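Local coordinates for protein Esterase/lipase (Uncultured bacterium, PDB 3K6K) that probably hydrolyses carboxylic ester bonds, as an alpha/beta-hydrolase esterase related to hormone-sensitive lipase, at residues 198-203 against 252-257; 190-195 against 210-215; 71-76 against 98-103. All coordinates share one frame; numbering follows the deposited sequence.

Contact 1: 198-203 against 252-257; sequences SNLADR and ALLSDS
Leu-200 and Ala-201, just after helix 195-199, pass close to Ala-252, just ahead of helix 254-266; the CA atoms of Ala-201 and Ala-252 are 4.9 Å apart. Leu-200 is the first residue to leave the helical conformation, and a short 3-10 turn follows. Leu-200 O accepts a hydrogen bond from Arg-203 N, 2.9 Å away. On the other segment, Leu-253 holds the N-cap position.

Two leucines touch, and Ala-252 packs beside them. Leu-200 CD1 touches Leu-254 CD2 at 3.9 Å and lies 4.2 Å from Leu-254 CB. The two side chains approach at a slant. Leu-254 has CG anti to its backbone N (chi1 179°), which turns the branch toward Leu-200, and chi2 (66°) presents CD2. The CB methyl of Ala-252 lies 4.5 Å from Ala-201 CA. The other methyl of Leu-200, CD2, rests over one face of the Arg-203 guanidinium.

Around the contact, Arg-203 forms a salt bridge with Glu-250, and Ala-266 of the second subunit packs on both leucines. No hydrogen bond links the two segments. The contact is apolar and buried, so methyl packing joins the two helix ends beside a probable Ser-157, His-281, Glu-251 triad, whose residues Leu-254 touches.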
ATOM      1  N   SER A 198     -14.308 -12.086   7.041  1.00 22.33           N
ATOM      2  CA  SER A 198     -14.897 -12.708   8.221  1.00 23.90           C
ATOM      3  C   SER A 198     -14.421 -11.940   9.434  1.00 23.87           C
ATOM      4  O   SER A 198     -15.198 -11.606  10.324  1.00 24.99           O
ATOM      5  CB  SER A 198     -14.517 -14.188   8.325  1.00 23.43           C
ATOM      6  OG  SER A 198     -13.118 -14.329   8.226  1.00 22.94           O
ATOM      7  N   ASN A 199     -13.158 -11.560   9.437  1.00 22.24           N
ATOM      8  CA  ASN A 199     -12.690 -10.845  10.593  1.00 20.85           C
ATOM      9  C   ASN A 199     -13.322  -9.503  10.871  1.00 20.44           C
ATOM     10  O   ASN A 199     -13.546  -9.137  12.051  1.00 21.18           O
ATOM     11  CB  ASN A 199     -11.190 -10.782  10.571  1.00 20.29           C
ATOM     12  CG  ASN A 199     -10.591 -12.108  10.960  1.00 21.67           C
ATOM     13  OD1 ASN A 199     -10.384 -12.356  12.130  1.00 21.63           O
ATOM     14  ND2 ASN A 199     -10.340 -12.982   9.975  1.00 20.97           N
ATOM     15  N   LEU A 200     -13.601  -8.763   9.803  1.00 18.57           N
ATOM     16  CA  LEU A 200     -13.926  -7.394   9.988  1.00 17.67           C
ATOM     17  C   LEU A 200     -15.381  -7.158   9.663  1.00 17.56           C
ATOM     18  O   LEU A 200     -15.833  -6.021   9.685  1.00 16.89           O
ATOM     19  CB  LEU A 200     -13.015  -6.496   9.158  1.00 16.25           C
ATOM     20  CG  LEU A 200     -11.502  -6.396   9.455  1.00 17.99           C
ATOM     21  CD1 LEU A 200     -10.906  -5.431   8.482  1.00 12.96           C
ATOM     22  CD2 LEU A 200     -11.157  -5.953  10.876  1.00 18.71           C
ATOM     23  N   ALA A 201     -16.121  -8.236   9.428  1.00 17.73           N
ATOM     24  CA  ALA A 201     -17.534  -8.156   9.030  1.00 19.05           C
ATOM     25  C   ALA A 201     -18.391  -7.236   9.892  1.00 19.63           C
ATOM     26  O   ALA A 201     -19.069  -6.375   9.347  1.00 19.36           O
ATOM     27  CB  ALA A 201     -18.210  -9.601   8.877  1.00 17.65           C
ATOM     28  N   ASP A 202     -18.345  -7.455  11.193  1.00 20.43           N
ATOM     29  CA  ASP A 202     -19.079  -6.731  12.181  1.00 21.96           C
ATOM     30  C   ASP A 202     -18.593  -5.327  12.425  1.00 21.36           C
ATOM     31  O   ASP A 202     -19.154  -4.649  13.193  1.00 21.79           O
ATOM     32  CB  ASP A 202     -19.070  -7.492  13.510  1.00 26.43           C
ATOM     33  CG  ASP A 202     -19.669  -8.900  13.418  1.00 24.59           C
ATOM     34  OD1 ASP A 202     -20.503  -9.172  12.507  1.00 21.43           O
ATOM     35  OD2 ASP A 202     -19.320  -9.732  14.291  1.00 21.78           O
ATOM     36  N   ARG A 203     -17.527  -4.908  11.785  1.00 20.71           N
ATOM     37  CA  ARG A 203     -17.093  -3.560  11.932  1.00 19.89           C
ATOM     38  C   ARG A 203     -17.557  -2.742  10.731  1.00 19.29           C
ATOM     39  O   ARG A 203     -17.389  -1.539  10.724  1.00 17.86           O
ATOM     40  CB  ARG A 203     -15.583  -3.511  11.985  1.00 21.04           C
ATOM     41  CG  ARG A 203     -14.919  -3.816  13.288  1.00 23.80           C
ATOM     42  CD  ARG A 203     -13.675  -3.000  13.124  1.00 28.69           C
ATOM     43  NE  ARG A 203     -12.445  -3.710  13.348  1.00 28.70           N
ATOM     44  CZ  ARG A 203     -11.230  -3.221  13.110  1.00 26.74           C
ATOM     45  NH1 ARG A 203     -11.002  -2.009  12.623  1.00 26.67           N
ATOM     46  NH2 ARG A 203     -10.218  -3.988  13.361  1.00 29.47           N
ATOM     47  N   ALA A 252     -15.042  -4.957   5.514  1.00 14.28           N
ATOM     48  CA  ALA A 252     -15.153  -6.377   5.188  1.00 14.76           C
ATOM     49  C   ALA A 252     -14.287  -6.713   3.932  1.00 14.67           C
ATOM     50  O   ALA A 252     -13.848  -7.845   3.796  1.00 15.76           O
ATOM     51  CB  ALA A 252     -16.615  -6.724   4.914  1.00 13.37           C
ATOM     52  N   LEU A 253     -14.100  -5.727   3.036  1.00 13.41           N
ATOM     53  CA  LEU A 253     -13.396  -5.849   1.738  1.00 12.90           C
ATOM     54  C   LEU A 253     -11.949  -5.234   1.771  1.00 12.70           C
ATOM     55  O   LEU A 253     -11.356  -4.871   0.750  1.00 11.93           O
ATOM     56  CB  LEU A 253     -14.227  -5.230   0.607  1.00 11.53           C
ATOM     57  CG  LEU A 253     -15.692  -5.667   0.421  1.00 12.91           C
ATOM     58  CD1 LEU A 253     -16.308  -5.100  -0.855  1.00 11.41           C
ATOM     59  CD2 LEU A 253     -15.761  -7.204   0.389  1.00 11.87           C
ATOM     60  N   LEU A 254     -11.415  -5.105   2.962  1.00 12.62           N
ATOM     61  CA  LEU A 254     -10.029  -4.718   3.132  1.00 13.01           C
ATOM     62  C   LEU A 254      -9.099  -5.694   2.452  1.00 13.23           C
ATOM     63  O   LEU A 254      -8.083  -5.261   1.889  1.00 13.60           O
ATOM     64  CB  LEU A 254      -9.625  -4.633   4.607  1.00 11.92           C
ATOM     65  CG  LEU A 254      -8.149  -4.244   4.876  1.00 12.94           C
ATOM     66  CD1 LEU A 254      -7.868  -2.853   4.427  1.00  9.52           C
ATOM     67  CD2 LEU A 254      -7.796  -4.380   6.402  1.00 10.56           C
ATOM     68  N   SER A 255      -9.390  -6.995   2.525  1.00 12.70           N
ATOM     69  CA  SER A 255      -8.443  -7.940   1.931  1.00 12.37           C
ATOM     70  C   SER A 255      -8.551  -7.873   0.393  1.00 12.14           C
ATOM     71  O   SER A 255      -7.674  -8.386  -0.276  1.00 12.02           O
ATOM     72  CB  SER A 255      -8.606  -9.367   2.467  1.00 11.61           C
ATOM     73  OG  SER A 255      -8.438  -9.420   3.883  1.00 10.70           O
ATOM     74  N   ASP A 256      -9.595  -7.221  -0.155  1.00 10.88           N
ATOM     75  CA  ASP A 256      -9.670  -6.965  -1.613  1.00 12.71           C
ATOM     76  C   ASP A 256      -8.541  -5.997  -2.067  1.00 12.32           C
ATOM     77  O   ASP A 256      -7.851  -6.214  -3.094  1.00 12.09           O
ATOM     78  CB  ASP A 256     -11.033  -6.378  -2.064  1.00 13.18           C
ATOM     79  CG  ASP A 256     -12.150  -7.462  -2.293  1.00 16.56           C
ATOM     80  OD1 ASP A 256     -12.991  -7.245  -3.161  1.00 21.45           O
ATOM     81  OD2 ASP A 256     -12.204  -8.524  -1.652  1.00 14.58           O
ATOM     82  N   SER A 257      -8.396  -4.930  -1.301  1.00 11.10           N
ATOM     83  CA  SER A 257      -7.332  -3.977  -1.493  1.00 11.57           C
ATOM     84  C   SER A 257      -5.952  -4.560  -1.301  1.00 11.19           C
ATOM     85  O   SER A 257      -5.118  -4.403  -2.183  1.00 12.53           O
ATOM     86  CB  SER A 257      -7.536  -2.740  -0.617  1.00 10.99           C
ATOM     87  OG  SER A 257      -8.595  -1.966  -1.144  1.00 13.57           O
TER

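Contact 2: 190-195 against 210-215; sequences LTLSRW and DTLGEM. With SO4 (sulfate ion), chain F.
Leu-192 reaches from the loop 190-195 to the backbone of helix 209-220. It carries most of this contact, with Leu-212 and Gly-213 as its partners. The nearest CA atoms, those of Leu-192 and Gly-213, are 7.3 Å apart, so the leucine side chain spans the gap.

Leu-192 uses its two methyls differently. CD1 meets the helix backbone. Leu-192 CD1 lies 3.7 Å from Gly-213 N and just as far from Gly-213 CA, and 3.9 Å from Leu-212 C. Gly-213 has no side chain, and the leucine methyl rests directly on the main chain there. The other methyl, Leu-192 CD2, faces Leu-212 CD1 at 4.2 Å. These two leucine side chains cross at about a right angle. The backbone phi and psi of Leu-192 are both positive, at 49° and 67°, the left-handed region. No hydrogen bond joins the two segments.

The loop has its own polar links. Ser-193 OG donates to Thr-191 OG1 over 2.8 Å. Arg-194 turns to a sulfate ion, probably from the crystallisation liquor. Arg-194 NH2 donates to sulfate O1 at 2.8 Å with an N-H...O angle of 145°, and the sulfur lies in the guanidinium plane at its edge. Arg-194 NH1 forms a salt bridge with Asp-189, so the guanidinium is held by two anionic groups.

The loop follows strand 180-184 and leads into helix 195-199. Leu-192 also packs on Phe-187 and Leu-253, while Arg-194 lies against Ser-255 and Thr-259 of helix 254-266. The leucine is thus placed between helix 209-220 and the start of helix 254-266.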
ATOM      1  N   LEU A 190     -15.538 -11.387  -5.787  1.00 18.33           N
ATOM      2  CA  LEU A 190     -16.920 -11.809  -5.518  1.00 18.52           C
ATOM      3  C   LEU A 190     -17.068 -13.172  -4.892  1.00 18.59           C
ATOM      4  O   LEU A 190     -18.199 -13.614  -4.610  1.00 20.46           O
ATOM      5  CB  LEU A 190     -17.793 -11.694  -6.752  1.00 17.64           C
ATOM      6  CG  LEU A 190     -18.296 -10.245  -6.782  1.00 18.31           C
ATOM      7  CD1 LEU A 190     -17.129  -9.252  -7.016  1.00 11.10           C
ATOM      8  CD2 LEU A 190     -19.362 -10.104  -7.879  1.00 19.41           C
ATOM      9  N   THR A 191     -15.945 -13.829  -4.607  1.00 18.31           N
ATOM     10  CA  THR A 191     -16.001 -15.009  -3.738  1.00 16.58           C
ATOM     11  C   THR A 191     -16.186 -14.695  -2.274  1.00 17.54           C
ATOM     12  O   THR A 191     -16.594 -15.563  -1.522  1.00 18.72           O
ATOM     13  CB  THR A 191     -14.796 -15.997  -3.891  1.00 15.90           C
ATOM     14  OG1 THR A 191     -13.669 -15.509  -3.166  1.00 14.95           O
ATOM     15  CG2 THR A 191     -14.404 -16.257  -5.362  1.00 10.57           C
ATOM     16  N   LEU A 192     -15.823 -13.491  -1.822  1.00 19.58           N
ATOM     17  CA  LEU A 192     -16.048 -13.096  -0.420  1.00 20.12           C
ATOM     18  C   LEU A 192     -15.584 -14.107   0.647  1.00 22.43           C
ATOM     19  O   LEU A 192     -16.413 -14.604   1.404  1.00 23.62           O
ATOM     20  CB  LEU A 192     -17.537 -12.763  -0.190  1.00 20.05           C
ATOM     21  CG  LEU A 192     -18.233 -11.768  -1.166  1.00 18.90           C
ATOM     22  CD1 LEU A 192     -19.722 -11.889  -1.065  1.00 17.40           C
ATOM     23  CD2 LEU A 192     -17.870 -10.332  -0.859  1.00 19.17           C
ATOM     24  N   SER A 193     -14.268 -14.328   0.782  1.00 23.49           N
ATOM     25  CA  SER A 193     -13.735 -15.557   1.418  1.00 23.50           C
ATOM     26  C   SER A 193     -12.454 -15.316   2.185  1.00 23.96           C
ATOM     27  O   SER A 193     -11.997 -16.180   2.968  1.00 25.39           O
ATOM     28  CB  SER A 193     -13.636 -16.674   0.378  1.00 24.16           C
ATOM     29  OG  SER A 193     -12.689 -16.361  -0.633  1.00 24.36           O
ATOM     30  N   ARG A 194     -11.879 -14.136   1.947  1.00 22.79           N
ATOM     31  CA  ARG A 194     -10.550 -13.708   2.378  1.00 20.51           C
ATOM     32  C   ARG A 194     -10.615 -13.208   3.839  1.00 19.44           C
ATOM     33  O   ARG A 194     -11.707 -13.161   4.435  1.00 18.51           O
ATOM     34  CB  ARG A 194     -10.038 -12.654   1.352  1.00 20.74           C
ATOM     35  CG  ARG A 194      -9.488 -13.396   0.139  1.00 19.64           C
ATOM     36  CD  ARG A 194      -9.076 -12.678  -1.143  1.00 22.69           C
ATOM     37  NE  ARG A 194      -7.818 -13.312  -1.426  1.00 30.49           N
ATOM     38  CZ  ARG A 194      -7.609 -14.359  -2.215  1.00 31.80           C
ATOM     39  NH1 ARG A 194      -8.535 -14.880  -2.995  1.00 32.85           N
ATOM     40  NH2 ARG A 194      -6.400 -14.846  -2.253  1.00 35.25           N
ATOM     41  N   TRP A 195      -9.476 -12.839   4.418  1.00 17.66           N
ATOM     42  CA  TRP A 195      -9.397 -12.599   5.848  1.00 16.18           C
ATOM     43  C   TRP A 195     -10.353 -11.503   6.394  1.00 16.55           C
ATOM     44  O   TRP A 195     -11.053 -11.742   7.409  1.00 15.59           O
ATOM     45  CB  TRP A 195      -7.951 -12.321   6.232  1.00 15.85           C
ATOM     46  CG  TRP A 195      -7.730 -12.057   7.685  1.00 17.86           C
ATOM     47  CD1 TRP A 195      -7.425 -13.003   8.632  1.00 20.72           C
ATOM     48  CD2 TRP A 195      -7.819 -10.778   8.413  1.00 15.44           C
ATOM     49  NE1 TRP A 195      -7.287 -12.401   9.873  1.00 20.32           N
ATOM     50  CE2 TRP A 195      -7.518 -11.047   9.769  1.00 15.79           C
ATOM     51  CE3 TRP A 195      -8.061  -9.454   8.039  1.00 18.01           C
ATOM     52  CZ2 TRP A 195      -7.503 -10.046  10.768  1.00 15.41           C
ATOM     53  CZ3 TRP A 195      -8.037  -8.454   9.034  1.00 17.39           C
ATOM     54  CH2 TRP A 195      -7.780  -8.763  10.389  1.00 17.62           C
ATOM     55  N   ASP A 210     -23.359  -9.265   5.201  1.00 48.44           N
ATOM     56  CA  ASP A 210     -24.333 -10.331   5.270  1.00 49.49           C
ATOM     57  C   ASP A 210     -25.205 -10.530   4.011  1.00 49.72           C
ATOM     58  O   ASP A 210     -25.567 -11.648   3.711  1.00 50.17           O
ATOM     59  CB  ASP A 210     -25.161 -10.170   6.546  1.00 49.92           C
ATOM     60  CG  ASP A 210     -24.305  -9.681   7.726  1.00 51.77           C
ATOM     61  OD1 ASP A 210     -23.118  -9.265   7.495  1.00 53.71           O
ATOM     62  OD2 ASP A 210     -24.811  -9.724   8.875  1.00 51.94           O
ATOM     63  N   THR A 211     -25.528  -9.464   3.287  1.00 49.85           N
ATOM     64  CA  THR A 211     -26.310  -9.540   2.051  1.00 50.10           C
ATOM     65  C   THR A 211     -25.443  -9.649   0.806  1.00 50.59           C
ATOM     66  O   THR A 211     -25.858 -10.297  -0.156  1.00 50.84           O
ATOM     67  CB  THR A 211     -27.095  -8.237   1.795  1.00 50.73           C
ATOM     68  OG1 THR A 211     -26.339  -7.118   2.320  1.00 50.83           O
ATOM     69  CG2 THR A 211     -28.562  -8.297   2.341  1.00 50.23           C
ATOM     70  N   LEU A 212     -24.295  -8.939   0.798  1.00 50.49           N
ATOM     71  CA  LEU A 212     -23.325  -8.906  -0.312  1.00 49.85           C
ATOM     72  C   LEU A 212     -23.202 -10.212  -1.037  1.00 49.46           C
ATOM     73  O   LEU A 212     -23.055 -10.232  -2.249  1.00 48.43           O
ATOM     74  CB  LEU A 212     -21.933  -8.518   0.170  1.00 49.32           C
ATOM     75  CG  LEU A 212     -21.498  -7.129  -0.257  1.00 51.26           C
ATOM     76  CD1 LEU A 212     -20.016  -6.902   0.096  1.00 50.59           C
ATOM     77  CD2 LEU A 212     -21.785  -6.826  -1.758  1.00 50.48           C
ATOM     78  N   GLY A 213     -23.240 -11.297  -0.271  1.00 50.13           N
ATOM     79  CA  GLY A 213     -23.339 -12.648  -0.826  1.00 51.28           C
ATOM     80  C   GLY A 213     -24.368 -12.736  -1.937  1.00 51.58           C
ATOM     81  O   GLY A 213     -24.019 -12.847  -3.116  1.00 51.45           O
ATOM     82  N   GLU A 214     -25.641 -12.668  -1.562  1.00 52.14           N
ATOM     83  CA  GLU A 214     -26.724 -12.851  -2.548  1.00 52.96           C
ATOM     84  C   GLU A 214     -26.976 -11.624  -3.452  1.00 52.13           C
ATOM     85  O   GLU A 214     -27.385 -11.793  -4.613  1.00 51.70           O
ATOM     86  CB  GLU A 214     -28.012 -13.479  -1.934  1.00 53.45           C
ATOM     87  CG  GLU A 214     -28.623 -12.783  -0.710  1.00 56.67           C
ATOM     88  CD  GLU A 214     -30.029 -12.196  -0.975  1.00 61.99           C
ATOM     89  OE1 GLU A 214     -30.156 -11.296  -1.863  1.00 64.66           O
ATOM     90  OE2 GLU A 214     -30.997 -12.620  -0.280  1.00 60.63           O
ATOM     91  N   MET A 215     -26.684 -10.419  -2.926  1.00 50.94           N
ATOM     92  CA  MET A 215     -26.704  -9.187  -3.709  1.00 49.94           C
ATOM     93  C   MET A 215     -25.937  -9.391  -4.993  1.00 48.38           C
ATOM     94  O   MET A 215     -26.532  -9.307  -6.071  1.00 48.30           O
ATOM     95  CB  MET A 215     -26.088  -7.995  -2.953  1.00 50.99           C
ATOM     96  CG  MET A 215     -26.902  -7.454  -1.743  1.00 54.88           C
ATOM     97  SD  MET A 215     -26.845  -5.654  -1.383  1.00 60.91           S
ATOM     98  CE  MET A 215     -25.130  -5.096  -1.774  1.00 61.37           C
TER
HETATM   99  S   SO4 F 324      -5.666 -17.867  -4.279  1.00 57.16           S
HETATM  100  O1  SO4 F 324      -5.997 -17.547  -2.887  1.00 52.10           O
HETATM  101  O2  SO4 F 324      -4.399 -18.634  -4.273  1.00 54.78           O
HETATM  102  O3  SO4 F 324      -6.794 -18.552  -4.931  1.00 55.56           O
HETATM  103  O4  SO4 F 324      -5.450 -16.682  -5.095  1.00 54.59           O

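Contact 3: 71-76 against 98-103; sequences IRQATD and THLVLT
Strand 68-74 faces helix 96-110 here, and the nearest CA atoms, those of Gln-73 and Thr-103, are 8.0 Å apart. The helix is kinked within 98-103, where the regular helical bonds of the Val-101 and Leu-102 amide nitrogens are missing; Leu-102 N makes a weak one to His-99 O.

Gln-73 bridges the gap with its amide. Gln-73 NE2 donates to Thr-103 OG1 over 2.7 Å. The N-H...O angle is 140°, and the hydroxyl oxygen is tilted 19° out of the amide plane. Gln-73 is extended beyond CG (chi2 178°), which carries the amide across to the helix. The side chains of Thr-103 and Gln-73 meet at about a right angle. Leu-100 CD2 lies over one face of the Gln-73 amide, 3.6 Å from Gln-73 OE1 and 3.7 Å from Gln-73 NE2. The polar link is therefore buried alongside an apolar methyl.

Leu-60 of strand 59-65 touches both Gln-73 and Leu-100, and Leu-114 of strand 113-117 touches Thr-103. Strand 68-74 runs antiparallel to both of these strands. Helix 96-110 packing on the sheet, here at its antiparallel end, is consistent with the alpha/beta-hydrolase fold.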
ATOM      1  N   ILE A  71     -22.645  11.897 -16.777  1.00 24.13           N
ATOM      2  CA  ILE A  71     -22.620  13.267 -16.353  1.00 24.25           C
ATOM      3  C   ILE A  71     -21.177  13.725 -16.405  1.00 25.13           C
ATOM      4  O   ILE A  71     -20.329  13.215 -15.667  1.00 26.88           O
ATOM      5  CB  ILE A  71     -23.189  13.459 -14.930  1.00 24.58           C
ATOM      6  CG1 ILE A  71     -24.642  13.017 -14.858  1.00 22.23           C
ATOM      7  CG2 ILE A  71     -22.987  14.912 -14.437  1.00 19.46           C
ATOM      8  CD1 ILE A  71     -25.186  13.075 -13.382  1.00 23.39           C
ATOM      9  N   ARG A  72     -20.904  14.675 -17.293  1.00 25.09           N
ATOM     10  CA  ARG A  72     -19.604  15.277 -17.427  1.00 25.08           C
ATOM     11  C   ARG A  72     -19.534  16.422 -16.443  1.00 24.72           C
ATOM     12  O   ARG A  72     -20.539  17.132 -16.241  1.00 24.96           O
ATOM     13  CB  ARG A  72     -19.429  15.768 -18.863  1.00 25.93           C
ATOM     14  CG  ARG A  72     -18.062  16.312 -19.179  1.00 27.42           C
ATOM     15  CD  ARG A  72     -17.874  16.707 -20.646  1.00 32.74           C
ATOM     16  NE  ARG A  72     -18.301  18.074 -20.919  1.00 36.72           N
ATOM     17  CZ  ARG A  72     -19.176  18.387 -21.870  1.00 40.29           C
ATOM     18  NH1 ARG A  72     -19.694  17.422 -22.649  1.00 39.88           N
ATOM     19  NH2 ARG A  72     -19.515  19.666 -22.052  1.00 42.09           N
ATOM     20  N   GLN A  73     -18.363  16.609 -15.829  1.00 23.95           N
ATOM     21  CA  GLN A  73     -18.218  17.472 -14.661  1.00 22.87           C
ATOM     22  C   GLN A  73     -16.873  18.162 -14.729  1.00 24.44           C
ATOM     23  O   GLN A  73     -15.817  17.507 -14.958  1.00 24.14           O
ATOM     24  CB  GLN A  73     -18.322  16.635 -13.345  1.00 22.84           C
ATOM     25  CG  GLN A  73     -19.448  15.606 -13.331  1.00 18.78           C
ATOM     26  CD  GLN A  73     -19.573  14.727 -12.076  1.00 18.48           C
ATOM     27  OE1 GLN A  73     -20.143  13.622 -12.153  1.00 22.48           O
ATOM     28  NE2 GLN A  73     -19.119  15.212 -10.932  1.00 11.69           N
ATOM     29  N   ALA A  74     -16.897  19.468 -14.524  1.00 24.49           N
ATOM     30  CA  ALA A  74     -15.704  20.291 -14.618  1.00 26.92           C
ATOM     31  C   ALA A  74     -15.956  21.755 -14.215  1.00 29.35           C
ATOM     32  O   ALA A  74     -17.096  22.280 -14.319  1.00 29.14           O
ATOM     33  CB  ALA A  74     -15.176  20.252 -16.016  1.00 26.83           C
ATOM     34  N   THR A  75     -14.908  22.415 -13.805  1.00 31.72           N
ATOM     35  CA  THR A  75     -14.885  23.833 -13.748  1.00 34.92           C
ATOM     36  C   THR A  75     -14.522  24.447 -15.102  1.00 37.70           C
ATOM     37  O   THR A  75     -13.909  23.852 -15.940  1.00 37.92           O
ATOM     38  CB  THR A  75     -13.895  24.390 -12.707  1.00 34.91           C
ATOM     39  OG1 THR A  75     -12.567  23.973 -13.010  1.00 34.36           O
ATOM     40  CG2 THR A  75     -14.258  23.990 -11.373  1.00 33.03           C
ATOM     41  N   ASP A  76     -14.956  25.676 -15.253  1.00 40.34           N
ATOM     42  CA  ASP A  76     -14.486  26.660 -16.187  1.00 42.14           C
ATOM     43  C   ASP A  76     -12.956  26.679 -16.264  1.00 42.37           C
ATOM     44  O   ASP A  76     -12.375  26.857 -17.306  1.00 42.64           O
ATOM     45  CB  ASP A  76     -15.013  27.994 -15.682  1.00 42.52           C
ATOM     46  CG  ASP A  76     -14.894  29.089 -16.670  1.00 46.64           C
ATOM     47  OD1 ASP A  76     -14.555  30.182 -16.227  1.00 50.29           O
ATOM     48  OD2 ASP A  76     -15.134  28.890 -17.864  1.00 47.68           O
ATOM     49  N   THR A  98     -25.938   9.868  -7.519  1.00 18.35           N
ATOM     50  CA  THR A  98     -25.596   9.504  -6.141  1.00 18.45           C
ATOM     51  C   THR A  98     -24.149   9.807  -5.738  1.00 17.92           C
ATOM     52  O   THR A  98     -23.877   9.833  -4.552  1.00 17.78           O
ATOM     53  CB  THR A  98     -25.724   8.028  -5.907  1.00 18.62           C
ATOM     54  OG1 THR A  98     -24.994   7.314  -6.937  1.00 21.09           O
ATOM     55  CG2 THR A  98     -27.171   7.628  -5.912  1.00 19.65           C
ATOM     56  N   HIS A  99     -23.231   9.990  -6.700  1.00 16.64           N
ATOM     57  CA  HIS A  99     -21.787  10.094  -6.369  1.00 16.52           C
ATOM     58  C   HIS A  99     -21.259  11.520  -6.637  1.00 16.80           C
ATOM     59  O   HIS A  99     -20.071  11.855  -6.396  1.00 12.85           O
ATOM     60  CB  HIS A  99     -20.977   8.995  -7.067  1.00 16.12           C
ATOM     61  CG  HIS A  99     -21.169   7.649  -6.447  1.00 17.32           C
ATOM     62  ND1 HIS A  99     -20.114   6.873  -5.993  1.00 20.42           N
ATOM     63  CD2 HIS A  99     -22.298   6.980  -6.108  1.00 18.15           C
ATOM     64  CE1 HIS A  99     -20.590   5.763  -5.450  1.00 19.99           C
ATOM     65  NE2 HIS A  99     -21.913   5.799  -5.517  1.00 19.05           N
ATOM     66  N   LEU A 100     -22.198  12.375  -7.038  1.00 15.69           N
ATOM     67  CA  LEU A 100     -21.838  13.731  -7.267  1.00 17.44           C
ATOM     68  C   LEU A 100     -21.002  14.236  -6.181  1.00 17.12           C
ATOM     69  O   LEU A 100     -20.005  14.902  -6.497  1.00 18.76           O
ATOM     70  CB  LEU A 100     -23.039  14.643  -7.454  1.00 17.18           C
ATOM     71  CG  LEU A 100     -23.575  14.270  -8.809  1.00 18.05           C
ATOM     72  CD1 LEU A 100     -24.966  14.858  -8.963  1.00 20.46           C
ATOM     73  CD2 LEU A 100     -22.656  14.787  -9.858  1.00 15.89           C
ATOM     74  N   VAL A 101     -21.387  14.003  -4.937  1.00 17.30           N
ATOM     75  CA  VAL A 101     -20.623  14.420  -3.782  1.00 17.36           C
ATOM     76  C   VAL A 101     -19.128  14.093  -3.866  1.00 18.59           C
ATOM     77  O   VAL A 101     -18.328  14.929  -3.636  1.00 20.40           O
ATOM     78  CB  VAL A 101     -21.235  13.998  -2.409  1.00 17.50           C
ATOM     79  CG1 VAL A 101     -21.372  12.536  -2.275  1.00 14.51           C
ATOM     80  CG2 VAL A 101     -20.431  14.537  -1.312  1.00 19.15           C
ATOM     81  N   LEU A 102     -18.788  12.879  -4.235  1.00 18.08           N
ATOM     82  CA  LEU A 102     -17.425  12.460  -4.336  1.00 18.43           C
ATOM     83  C   LEU A 102     -16.756  13.040  -5.623  1.00 19.52           C
ATOM     84  O   LEU A 102     -15.691  13.663  -5.524  1.00 20.33           O
ATOM     85  CB  LEU A 102     -17.363  10.947  -4.260  1.00 17.07           C
ATOM     86  CG  LEU A 102     -16.012  10.243  -4.509  1.00 19.31           C
ATOM     87  CD1 LEU A 102     -14.844  11.006  -3.967  1.00 15.17           C
ATOM     88  CD2 LEU A 102     -16.035   8.857  -3.883  1.00 19.35           C
ATOM     89  N   THR A 103     -17.401  12.865  -6.796  1.00 19.04           N
ATOM     90  CA  THR A 103     -16.799  13.124  -8.127  1.00 17.77           C
ATOM     91  C   THR A 103     -16.626  14.581  -8.485  1.00 18.76           C
ATOM     92  O   THR A 103     -15.706  14.941  -9.221  1.00 18.97           O
ATOM     93  CB  THR A 103     -17.557  12.419  -9.278  1.00 17.61           C
ATOM     94  OG1 THR A 103     -18.891  12.946  -9.412  1.00 16.94           O
ATOM     95  CG2 THR A 103     -17.614  10.926  -9.037  1.00 15.14           C
TER

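Overall arrangement
From the N terminus, contact 3 comes first. It closes the loop between strand 68-74 and helix 96-110, with strand 82-86 in between, and ties the antiparallel end of the sheet to a helix. It is complete before the other two begin. Contact 2 then opens at 190-195, and contact 1 opens at 198-203. Contact 2 closes at 210-215 and contact 1 at 252-257, so the two cross. Their centres are 10 Å apart, and they touch where Ser-255 meets Arg-194. Together they join helices 195-199, 209-220 and 254-266. Contact 3 lies on the opposite side of the chain's centre from the other two, with its centre about 29 Å from that of contact 1.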